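Local coordinates for protein leucine aminopeptidase A1, chloroplastic (Solanum lycopersicum, PDB 5D8N) that removes N-terminal amino acids, preferably leucine, from peptides as a magnesium-dependent homohexameric M17 aminopeptidase, and has a role in insect defence, at residues Glu53-Phe64 with Ser81-Lys92. The protein carries 1 engineered substitution. Numbering follows the deposited sequence. Where two conformers were deposited one is given.
Sequences ENDMARDENSKF and SAASSEEDFSGK. With EDO (1,2-ethanediol), chain M.
Arg58 turns its guanidinium toward Ser81, Ser84 and Ser85 of helix 79-86. Its chain is extended from CG to NE, which brings Arg58 NH2 to a nearly straight hydrogen bond with Ser81 O, 2.7 Å long and in the guanidinium plane. The same oxygen takes the helical bond from Ser85 N, so two donors grip it. Ser85 CB covers one face of the guanidinium, and Ser84 CB lies at its edge. Arg58 NH1 bonds back to Ser62 O at 2.9 Å, which ties the Asp59-Ser62 type I turn to the same group. A water links Arg58 NH2 to Phe89 O. Phe64 CZ comes to 3.6 Å from Ser81 CA, and Phe64 also packs on Leu69 of helix 67-75.

Both segments belong to the N-terminal domain, which is related to macro domains. The first follows strand 46-52 of the six-stranded mixed sheet. The second ends its helix in a Schellman motif, with Asp88 at the C-prime position and Phe89 N bonded to Ser84 O. Met56 bends at chi2 and chi3 (-56° and -59°) and meets the Phe89 ring at its edge. This is a Met-aromatic contact, with Met56 SD 5.0 Å from the centroid of the Phe89 ring. Gly91 N sits over one face of that ring. Glu53 CA makes a CA-H...O contact with Ser90 O at 3.4 Å. The Glu53 carboxylate rests against Lys92 CG.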
# COMPACT_ATOMS: atom_id res chain seq x y z
N GLU A 53 -26.03 -39.89 13.46
CA GLU A 53 -27.31 -39.68 12.78
C GLU A 53 -28.14 -40.94 12.78
O GLU A 53 -29.32 -40.89 13.11
CB GLU A 53 -27.13 -39.17 11.35
CG GLU A 53 -26.38 -37.85 11.32
CD GLU A 53 -26.34 -37.20 9.96
OE1 GLU A 53 -25.30 -36.58 9.62
OE2 GLU A 53 -27.40 -37.12 9.32
N ASN A 54 -27.51 -42.09 12.54
CA ASN A 54 -28.23 -43.36 12.58
C ASN A 54 -28.76 -43.70 13.98
O ASN A 54 -29.84 -44.28 14.11
CB ASN A 54 -27.35 -44.49 12.06
CG ASN A 54 -27.10 -44.42 10.56
OD1 ASN A 54 -27.75 -43.69 9.80
ND2 ASN A 54 -26.15 -45.24 10.11
N ASP A 55 -27.98 -43.38 15.01
CA ASP A 55 -28.42 -43.56 16.40
C ASP A 55 -29.71 -42.80 16.74
O ASP A 55 -30.38 -43.15 17.71
CB ASP A 55 -27.36 -43.07 17.39
CG ASP A 55 -26.08 -43.88 17.36
OD1 ASP A 55 -26.12 -45.06 16.96
OD2 ASP A 55 -25.05 -43.35 17.82
N MET A 56 -30.02 -41.74 15.98
CA MET A 56 -31.21 -40.92 16.24
C MET A 56 -32.45 -41.32 15.44
O MET A 56 -33.47 -40.62 15.46
CB MET A 56 -30.88 -39.45 15.94
CG MET A 56 -29.76 -38.89 16.80
SD MET A 56 -30.09 -39.05 18.57
CE MET A 56 -31.61 -38.11 18.68
N ALA A 57 -32.41 -42.47 14.78
CA ALA A 57 -33.56 -42.89 13.98
C ALA A 57 -34.79 -43.09 14.86
O ALA A 57 -34.71 -43.59 15.98
CB ALA A 57 -33.25 -44.17 13.22
N ARG A 58 -35.95 -42.73 14.32
CA ARG A 58 -37.20 -42.94 15.03
C ARG A 58 -38.12 -43.93 14.32
O ARG A 58 -37.95 -44.19 13.13
CB ARG A 58 -37.92 -41.61 15.21
CG ARG A 58 -37.10 -40.60 16.01
CD ARG A 58 -37.80 -39.27 16.06
NE ARG A 58 -37.09 -38.28 16.88
CZ ARG A 58 -37.64 -37.64 17.91
NH1 ARG A 58 -38.88 -37.94 18.31
NH2 ARG A 58 -36.97 -36.66 18.51
N ASP A 59 -39.03 -44.52 15.08
CA ASP A 59 -40.02 -45.44 14.51
C ASP A 59 -41.29 -44.72 14.04
O ASP A 59 -41.31 -43.48 13.99
CB ASP A 59 -40.32 -46.58 15.51
CG ASP A 59 -40.97 -46.09 16.80
OD1 ASP A 59 -41.51 -44.95 16.84
OD2 ASP A 59 -40.96 -46.90 17.76
N GLU A 60 -42.32 -45.51 13.75
CA GLU A 60 -43.62 -45.07 13.26
C GLU A 60 -44.29 -44.04 14.18
O GLU A 60 -45.01 -43.14 13.73
CB GLU A 60 -44.51 -46.32 13.19
CG GLU A 60 -45.61 -46.34 12.14
CD GLU A 60 -45.68 -47.67 11.40
OE1 GLU A 60 -46.79 -48.16 11.11
OE2 GLU A 60 -44.60 -48.22 11.10
N ASN A 61 -44.15 -44.30 15.48
CA ASN A 61 -44.66 -43.47 16.59
C ASN A 61 -43.75 -42.32 17.04
O ASN A 61 -43.95 -41.78 18.13
CB ASN A 61 -44.88 -44.36 17.82
CG ASN A 61 -45.95 -45.41 17.60
OD1 ASN A 61 -46.73 -45.32 16.65
ND2 ASN A 61 -46.03 -46.37 18.51
N SER A 62 -42.65 -42.11 16.32
CA SER A 62 -41.71 -41.05 16.64
C SER A 62 -40.90 -41.29 17.92
O SER A 62 -40.42 -40.36 18.56
CB SER A 62 -42.44 -39.71 16.71
OG SER A 62 -42.23 -38.99 15.51
N LYS A 63 -40.72 -42.56 18.26
CA LYS A 63 -39.93 -42.93 19.42
C LYS A 63 -38.56 -43.35 18.92
O LYS A 63 -38.43 -43.86 17.81
CB LYS A 63 -40.60 -44.05 20.22
CG LYS A 63 -41.97 -43.67 20.75
CD LYS A 63 -41.94 -43.21 22.20
CE LYS A 63 -42.67 -41.89 22.37
NZ LYS A 63 -43.36 -41.83 23.69
N PHE A 64 -37.56 -43.09 19.75
CA PHE A 64 -36.19 -43.50 19.43
C PHE A 64 -36.13 -45.01 19.24
O PHE A 64 -36.59 -45.75 20.12
CB PHE A 64 -35.24 -43.08 20.56
CG PHE A 64 -35.05 -41.60 20.68
CD1 PHE A 64 -34.77 -40.83 19.57
CD2 PHE A 64 -35.07 -40.98 21.92
CE1 PHE A 64 -34.60 -39.46 19.67
CE2 PHE A 64 -34.90 -39.62 22.04
CZ PHE A 64 -34.67 -38.85 20.91
N SER A 81 -37.11 -36.93 23.60
CA SER A 81 -37.48 -37.01 22.17
C SER A 81 -38.22 -35.75 21.71
O SER A 81 -38.04 -35.27 20.59
CB SER A 81 -38.31 -38.27 21.88
OG SER A 81 -39.48 -38.37 22.69
N ALA A 82 -39.04 -35.19 22.59
CA ALA A 82 -39.79 -34.00 22.25
C ALA A 82 -38.85 -32.79 22.11
O ALA A 82 -38.87 -32.07 21.12
CB ALA A 82 -40.85 -33.75 23.32
N ALA A 83 -37.93 -32.65 23.05
CA ALA A 83 -36.99 -31.56 22.99
C ALA A 83 -36.14 -31.72 21.73
O ALA A 83 -35.85 -30.75 21.03
CB ALA A 83 -36.11 -31.56 24.24
N SER A 84 -35.71 -32.95 21.45
CA SER A 84 -34.84 -33.20 20.30
C SER A 84 -35.49 -32.85 18.97
O SER A 84 -34.84 -32.30 18.07
CB SER A 84 -34.42 -34.68 20.28
OG SER A 84 -33.56 -34.95 21.36
N SER A 85 -36.75 -33.24 18.78
CA SER A 85 -37.42 -32.87 17.52
C SER A 85 -37.71 -31.37 17.49
O SER A 85 -37.47 -30.73 16.47
CB SER A 85 -38.70 -33.67 17.28
OG SER A 85 -39.62 -33.44 18.32
N GLU A 86 -38.06 -30.77 18.61
CA GLU A 86 -38.37 -29.32 18.63
C GLU A 86 -37.12 -28.53 18.23
O GLU A 86 -37.20 -27.49 17.57
CB GLU A 86 -38.84 -28.88 20.01
CG GLU A 86 -40.27 -29.28 20.34
CD GLU A 86 -40.59 -29.23 21.82
OE1 GLU A 86 -39.88 -28.53 22.60
OE2 GLU A 86 -41.60 -29.85 22.21
N GLU A 87 -35.97 -29.02 18.69
CA GLU A 87 -34.73 -28.30 18.49
C GLU A 87 -34.01 -28.82 17.25
O GLU A 87 -32.87 -28.45 17.00
CB GLU A 87 -33.85 -28.37 19.73
CG GLU A 87 -34.52 -27.74 20.95
CD GLU A 87 -33.78 -27.95 22.26
OE1 GLU A 87 -32.53 -28.01 22.22
OE2 GLU A 87 -34.46 -28.04 23.32
N ASP A 88 -34.69 -29.64 16.45
CA ASP A 88 -34.16 -30.13 15.18
C ASP A 88 -32.82 -30.88 15.35
O ASP A 88 -31.90 -30.71 14.55
CB ASP A 88 -34.01 -28.95 14.22
CG ASP A 88 -33.87 -29.37 12.77
OD1 ASP A 88 -34.57 -30.31 12.36
OD2 ASP A 88 -33.06 -28.77 12.04
N PHE A 89 -32.65 -31.62 16.44
CA PHE A 89 -31.42 -32.40 16.65
C PHE A 89 -31.63 -33.77 16.02
O PHE A 89 -32.59 -34.46 16.35
CB PHE A 89 -31.15 -32.59 18.15
CG PHE A 89 -29.93 -33.42 18.46
CD1 PHE A 89 -28.67 -32.86 18.45
CD2 PHE A 89 -30.04 -34.76 18.77
CE1 PHE A 89 -27.54 -33.63 18.69
CE2 PHE A 89 -28.91 -35.55 18.96
CZ PHE A 89 -27.66 -34.98 18.96
N SER A 90 -30.79 -34.12 15.05
CA SER A 90 -30.87 -35.44 14.40
C SER A 90 -29.49 -36.11 14.41
O SER A 90 -29.25 -37.07 13.67
CB SER A 90 -31.37 -35.28 12.96
OG SER A 90 -30.48 -34.46 12.22
N GLY A 91 -28.59 -35.63 15.27
CA GLY A 91 -27.30 -36.29 15.47
C GLY A 91 -26.23 -35.87 14.48
O GLY A 91 -25.19 -36.52 14.39
N LYS A 92 -26.46 -34.76 13.78
CA LYS A 92 -25.44 -34.24 12.85
C LYS A 92 -24.25 -33.69 13.61
O LYS A 92 -24.37 -33.25 14.76
CB LYS A 92 -26.02 -33.17 11.92
CG LYS A 92 -27.11 -33.68 10.99
CD LYS A 92 -27.64 -32.57 10.09
CE LYS A 92 -28.69 -33.09 9.12
NZ LYS A 92 -29.36 -31.98 8.39
C1 EDO M . -30.46 -24.99 20.19
O1 EDO M . -29.37 -25.76 19.67
C2 EDO M . -31.77 -25.47 19.57
O2 EDO M . -31.70 -25.66 18.15
O HOH W 1 -34.58 -35.91 16.98
O HOH W 2 -40.87 -35.84 19.24